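Side-chain contacts in isomaltodextranase (PDB 5AWO), which hydrolyses the alpha-1,6-glucosidic linkages of dextran, releasing successive isomaltose units from the non-reducing ends of the chains: residues A[335-340]-A[365-370]; A[395-398]-A[404-407]. One frame throughout, in Å; residues are numbered along the deposited sequence.

Interaction 1: residues A[335-340]-A[365-370]; sequences LMVAAG and LQLNAD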
loop_
_atom_site.group_PDB
_atom_site.type_symbol
_atom_site.label_atom_id
_atom_site.label_comp_id
_atom_site.label_asym_id
_atom_site.label_seq_id
_atom_site.Cartn_x
_atom_site.Cartn_y
_atom_site.Cartn_z
ATOM N N LEU A 335 -13.689 -3.260 -2.855
ATOM C CA LEU A 335 -12.875 -2.052 -2.897
ATOM C C LEU A 335 -11.473 -2.309 -2.366
ATOM O O LEU A 335 -10.484 -1.866 -2.959
ATOM C CB LEU A 335 -13.541 -0.922 -2.085
ATOM C CG LEU A 335 -12.768 0.403 -2.049
ATOM C CD1 LEU A 335 -12.564 1.026 -3.424
ATOM C CD2 LEU A 335 -13.479 1.418 -1.116
ATOM N N MET A 336 -11.373 -3.003 -1.240
ATOM C CA MET A 336 -10.054 -3.284 -0.657
ATOM C C MET A 336 -9.218 -4.103 -1.637
ATOM O O MET A 336 -8.028 -3.821 -1.856
ATOM C CB MET A 336 -10.166 -4.030 0.691
ATOM C CG MET A 336 -10.992 -3.327 1.768
ATOM S SD MET A 336 -10.371 -1.685 2.178
ATOM C CE MET A 336 -11.577 -1.263 3.430
ATOM N N VAL A 337 -9.839 -5.115 -2.225
ATOM C CA VAL A 337 -9.117 -5.964 -3.171
ATOM C C VAL A 337 -8.732 -5.178 -4.433
ATOM O O VAL A 337 -7.582 -5.250 -4.925
ATOM C CB VAL A 337 -9.923 -7.235 -3.524
ATOM C CG1 VAL A 337 -9.299 -7.997 -4.689
ATOM C CG2 VAL A 337 -10.063 -8.092 -2.299
ATOM N N ALA A 338 -9.659 -4.406 -4.989
ATOM C CA ALA A 338 -9.375 -3.617 -6.188
ATOM C C ALA A 338 -8.157 -2.725 -5.987
ATOM O O ALA A 338 -7.331 -2.549 -6.902
ATOM C CB ALA A 338 -10.580 -2.787 -6.588
ATOM N N ALA A 339 -8.029 -2.143 -4.798
ATOM C CA ALA A 339 -6.987 -1.180 -4.546
ATOM C C ALA A 339 -5.661 -1.803 -4.085
ATOM O O ALA A 339 -4.654 -1.087 -3.925
ATOM C CB ALA A 339 -7.475 -0.174 -3.514
ATOM N N GLY A 340 -5.614 -3.126 -3.930
ATOM C CA GLY A 340 -4.404 -3.786 -3.443
ATOM C C GLY A 340 -4.140 -3.603 -1.974
ATOM O O GLY A 340 -3.033 -3.837 -1.474
ATOM N N LEU A 365 -10.097 -13.633 -3.449
ATOM C CA LEU A 365 -8.799 -13.713 -2.770
ATOM C C LEU A 365 -7.660 -13.937 -3.763
ATOM O O LEU A 365 -6.546 -13.418 -3.557
ATOM C CB LEU A 365 -8.768 -14.781 -1.685
ATOM C CG LEU A 365 -9.635 -14.472 -0.450
ATOM C CD1 LEU A 365 -9.694 -15.695 0.458
ATOM C CD2 LEU A 365 -9.144 -13.241 0.288
ATOM N N GLN A 366 -7.912 -14.712 -4.811
ATOM C CA GLN A 366 -6.849 -15.014 -5.746
ATOM C C GLN A 366 -6.304 -13.741 -6.361
ATOM O O GLN A 366 -5.112 -13.670 -6.653
ATOM C CB GLN A 366 -7.324 -15.989 -6.814
ATOM C CG GLN A 366 -6.181 -16.600 -7.608
ATOM C CD GLN A 366 -5.332 -17.519 -6.764
ATOM O OE1 GLN A 366 -5.859 -18.372 -6.063
ATOM N NE2 GLN A 366 -4.007 -17.326 -6.796
ATOM N N LEU A 367 -7.137 -12.711 -6.559
ATOM C CA LEU A 367 -6.643 -11.425 -7.066
ATOM C C LEU A 367 -5.591 -10.828 -6.114
ATOM O O LEU A 367 -4.527 -10.354 -6.522
ATOM C CB LEU A 367 -7.776 -10.427 -7.263
ATOM C CG LEU A 367 -8.749 -10.708 -8.405
ATOM C CD1 LEU A 367 -9.935 -9.755 -8.369
ATOM C CD2 LEU A 367 -8.082 -10.632 -9.773
ATOM N N ASN A 368 -5.891 -10.882 -4.830
ATOM C CA ASN A 368 -4.933 -10.453 -3.810
ATOM C C ASN A 368 -3.661 -11.297 -3.791
ATOM O O ASN A 368 -2.557 -10.751 -3.777
ATOM C CB ASN A 368 -5.600 -10.362 -2.431
ATOM C CG ASN A 368 -4.588 -10.304 -1.293
ATOM O OD1 ASN A 368 -4.083 -11.327 -0.878
ATOM N ND2 ASN A 368 -4.310 -9.113 -0.767
ATOM N N ALA A 369 -3.810 -12.619 -3.852
ATOM C CA ALA A 369 -2.637 -13.507 -3.888
ATOM C C ALA A 369 -1.773 -13.232 -5.096
ATOM O O ALA A 369 -0.517 -13.268 -4.985
ATOM C CB ALA A 369 -3.047 -14.976 -3.901
ATOM N N ASP A 370 -2.409 -12.980 -6.237
ATOM C CA ASP A 370 -1.658 -12.747 -7.489
ATOM C C ASP A 370 -1.026 -11.347 -7.536
ATOM O O ASP A 370 -0.210 -11.050 -8.425
ATOM C CB ASP A 370 -2.521 -13.005 -8.733
ATOM C CG ASP A 370 -2.964 -14.482 -8.877
ATOM O OD1 ASP A 370 -2.413 -15.350 -8.156
ATOM O OD2 ASP A 370 -3.891 -14.731 -9.681
#
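Val337 turns its CG1 methyl opposite its own backbone N (chi1 170°), and Leu367 sets its CG opposite its own carbonyl carbon (chi1 -70°); these rotations bring the two side chains together at about a right angle. They belong to the outer helices of a TIM barrel: helix 326-339 leads into strand 343-345, the last of the eight parallel strands, and helix 362-370 follows it. The contact is small and apolar. Val337 points toward the neighbouring helix, where its CG1 lies 3.9 Å from CB of Leu367. The same methyl reaches CD1 of that leucine at 4.1 Å, so one branch of the valine does the touching. A beta-branched residue suits this place because its methyls sit close to the backbone, and the helices approach to 6.2 Å between CA of Val337 and CA of Asn368. Leu367, whose side chain extends one carbon further, also reaches Ile462 of strand 460-466 and Leu439 of a loop. Leu343 of the intervening strand packs against both Val337 and Asn368.

Gly340 completes a Schellman motif at the end of the first helix; its positive phi is easily taken by a residue without CB. Its backbone is hydrogen-bonded to Gly37, and ND2 of Asn368 donates to O of Gly37, while OD1 of Asn368 takes NE of Arg39. The amide is thus held at both ends, and a polar residue is satisfied at the margin of an apolar contact. OD2 of Asp370 is in a salt bridge with Arg464. Within helix 362-370, one turn apart, NE2 of Gln366 donates to OD1 of Asp370 at 2.9 Å. That bond is fairly straight (162° at the hydrogen), lying in the glutamine's amide plane but meeting OD1 from above the carboxylate plane.

Interaction 2: residues A[395-398]-A[404-407]; sequences RWAG and SWGV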
loop_
_atom_site.group_PDB
_atom_site.type_symbol
_atom_site.label_atom_id
_atom_site.label_comp_id
_atom_site.label_asym_id
_atom_site.label_seq_id
_atom_site.Cartn_x
_atom_site.Cartn_y
_atom_site.Cartn_z
ATOM N N ARG A 395 -14.742 3.040 -10.887
ATOM C CA ARG A 395 -14.273 2.063 -11.867
ATOM C C ARG A 395 -12.775 1.878 -11.702
ATOM O O ARG A 395 -11.996 2.852 -11.861
ATOM C CB ARG A 395 -14.596 2.534 -13.291
ATOM C CG ARG A 395 -16.093 2.613 -13.545
ATOM C CD ARG A 395 -16.428 2.952 -14.996
ATOM N NE ARG A 395 -16.076 4.341 -15.255
ATOM C CZ ARG A 395 -15.830 4.871 -16.448
ATOM N NH1 ARG A 395 -15.875 4.145 -17.566
ATOM N NH2 ARG A 395 -15.545 6.162 -16.518
ATOM N N TRP A 396 -12.381 0.647 -11.421
ATOM C CA TRP A 396 -10.993 0.292 -11.057
ATOM C C TRP A 396 -10.486 -0.850 -11.922
ATOM O O TRP A 396 -11.246 -1.753 -12.266
ATOM C CB TRP A 396 -10.943 -0.163 -9.593
ATOM C CG TRP A 396 -11.038 0.983 -8.631
ATOM C CD1 TRP A 396 -12.142 1.721 -8.321
ATOM C CD2 TRP A 396 -9.957 1.533 -7.885
ATOM N NE1 TRP A 396 -11.809 2.707 -7.429
ATOM C CE2 TRP A 396 -10.467 2.625 -7.159
ATOM C CE3 TRP A 396 -8.600 1.227 -7.786
ATOM C CZ2 TRP A 396 -9.657 3.402 -6.328
ATOM C CZ3 TRP A 396 -7.805 1.990 -6.967
ATOM C CH2 TRP A 396 -8.336 3.069 -6.250
ATOM N N ALA A 397 -9.207 -0.799 -12.274
ATOM C CA ALA A 397 -8.581 -1.939 -12.948
ATOM C C ALA A 397 -7.113 -2.009 -12.602
ATOM O O ALA A 397 -6.467 -0.984 -12.379
ATOM C CB ALA A 397 -8.725 -1.845 -14.462
ATOM N N GLY A 398 -6.608 -3.233 -12.526
ATOM C CA GLY A 398 -5.190 -3.450 -12.390
ATOM C C GLY A 398 -4.791 -4.718 -13.095
ATOM O O GLY A 398 -5.601 -5.615 -13.304
ATOM N N SER A 404 -3.139 -10.962 -17.056
ATOM C CA SER A 404 -4.578 -10.881 -16.782
ATOM C C SER A 404 -4.865 -9.645 -15.933
ATOM O O SER A 404 -3.944 -8.986 -15.482
ATOM C CB SER A 404 -5.088 -12.135 -16.092
ATOM O OG SER A 404 -4.507 -12.358 -14.828
ATOM N N TRP A 405 -6.147 -9.370 -15.724
ATOM C CA TRP A 405 -6.575 -8.170 -15.017
ATOM C C TRP A 405 -7.642 -8.475 -13.981
ATOM O O TRP A 405 -8.440 -9.407 -14.123
ATOM C CB TRP A 405 -7.192 -7.196 -16.000
ATOM C CG TRP A 405 -6.226 -6.639 -17.038
ATOM C CD1 TRP A 405 -5.636 -7.317 -18.089
ATOM C CD2 TRP A 405 -5.752 -5.291 -17.111
ATOM N NE1 TRP A 405 -4.828 -6.451 -18.787
ATOM C CE2 TRP A 405 -4.873 -5.213 -18.206
ATOM C CE3 TRP A 405 -5.962 -4.135 -16.336
ATOM C CZ2 TRP A 405 -4.230 -4.029 -18.563
ATOM C CZ3 TRP A 405 -5.316 -2.951 -16.707
ATOM C CH2 TRP A 405 -4.462 -2.915 -17.804
ATOM N N GLY A 406 -7.659 -7.631 -12.961
ATOM C CA GLY A 406 -8.812 -7.490 -12.082
ATOM C C GLY A 406 -9.529 -6.195 -12.445
ATOM O O GLY A 406 -8.894 -5.139 -12.538
ATOM N N VAL A 407 -10.849 -6.267 -12.661
ATOM C CA VAL A 407 -11.656 -5.104 -12.995
ATOM C C VAL A 407 -12.816 -5.031 -11.999
ATOM O O VAL A 407 -13.537 -6.021 -11.823
ATOM C CB VAL A 407 -12.200 -5.195 -14.450
ATOM C CG1 VAL A 407 -13.135 -4.043 -14.771
ATOM C CG2 VAL A 407 -11.042 -5.300 -15.447
#
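Gly398 and Gly406 face each other as a hydrogen-bonded pair in the antiparallel hairpin formed by strands 395-399 and 405-410, part of the C-terminal beta sandwich that follows the barrel. N of Gly398 donates to O of Gly406 at 3.0 Å, and N of Gly406 returns a bond to O of Gly398 at 2.9 Å. Here the packing is tight. Without side chains, the glycines leave their face of the sheet low, which suits a surface pressed by Leu367 of helix 362-370. Beside them, CA of Ala397 gives a CA-H...O contact to O of Gly406 at 3.2 Å.

On the other face Ala397 and Val407 form the non-hydrogen-bonded pair, with CB of Ala397 4.3 Å from CG2 of Val407. The small methyl leaves room for the Trp405 indole, whose CG lies opposite the carbonyl carbon (chi1 -65°). This swings the six-membered ring of the indole back across the hairpin: CE3 comes obliquely to 3.4 Å from O of Gly398 and to 4.0 Å from CB of Ala397. The indole also meets Phe480 of the carbohydrate-binding module edge-to-face.

Arg395 marks the looser end. Partly exposed, its side chain leads away from the second strand, with NE in a salt bridge to Asp392 and NH1 on Thr421 O. Charge is thus kept at the margin, while in the buried middle paired backbone amides and carbonyls meet much of the polarity, and the apolar side chains can be given over to joining neighbouring parts of the fold.

Overall arrangement
Interaction 1 lies on the barrel's outer helices and interaction 2 on the sheet of the following sandwich, and their centres are about 10 Å apart. They meet directly. CD2 of Leu367 rests 4.0 Å from CA of Gly406, and CB of Ala338 is also 4.0 Å from CB of Trp396, whose CZ3 comes within 4.1 Å of CA of Ala339. Arg464 bridges them in polar fashion, serving both Asp370 of interaction 1 and Ser404 of interaction 2. These direct contacts make both part of the barrel-sandwich interface, away from Asp201 and Asp262, probably the nucleophile and proton donor as in a near-identical enzyme.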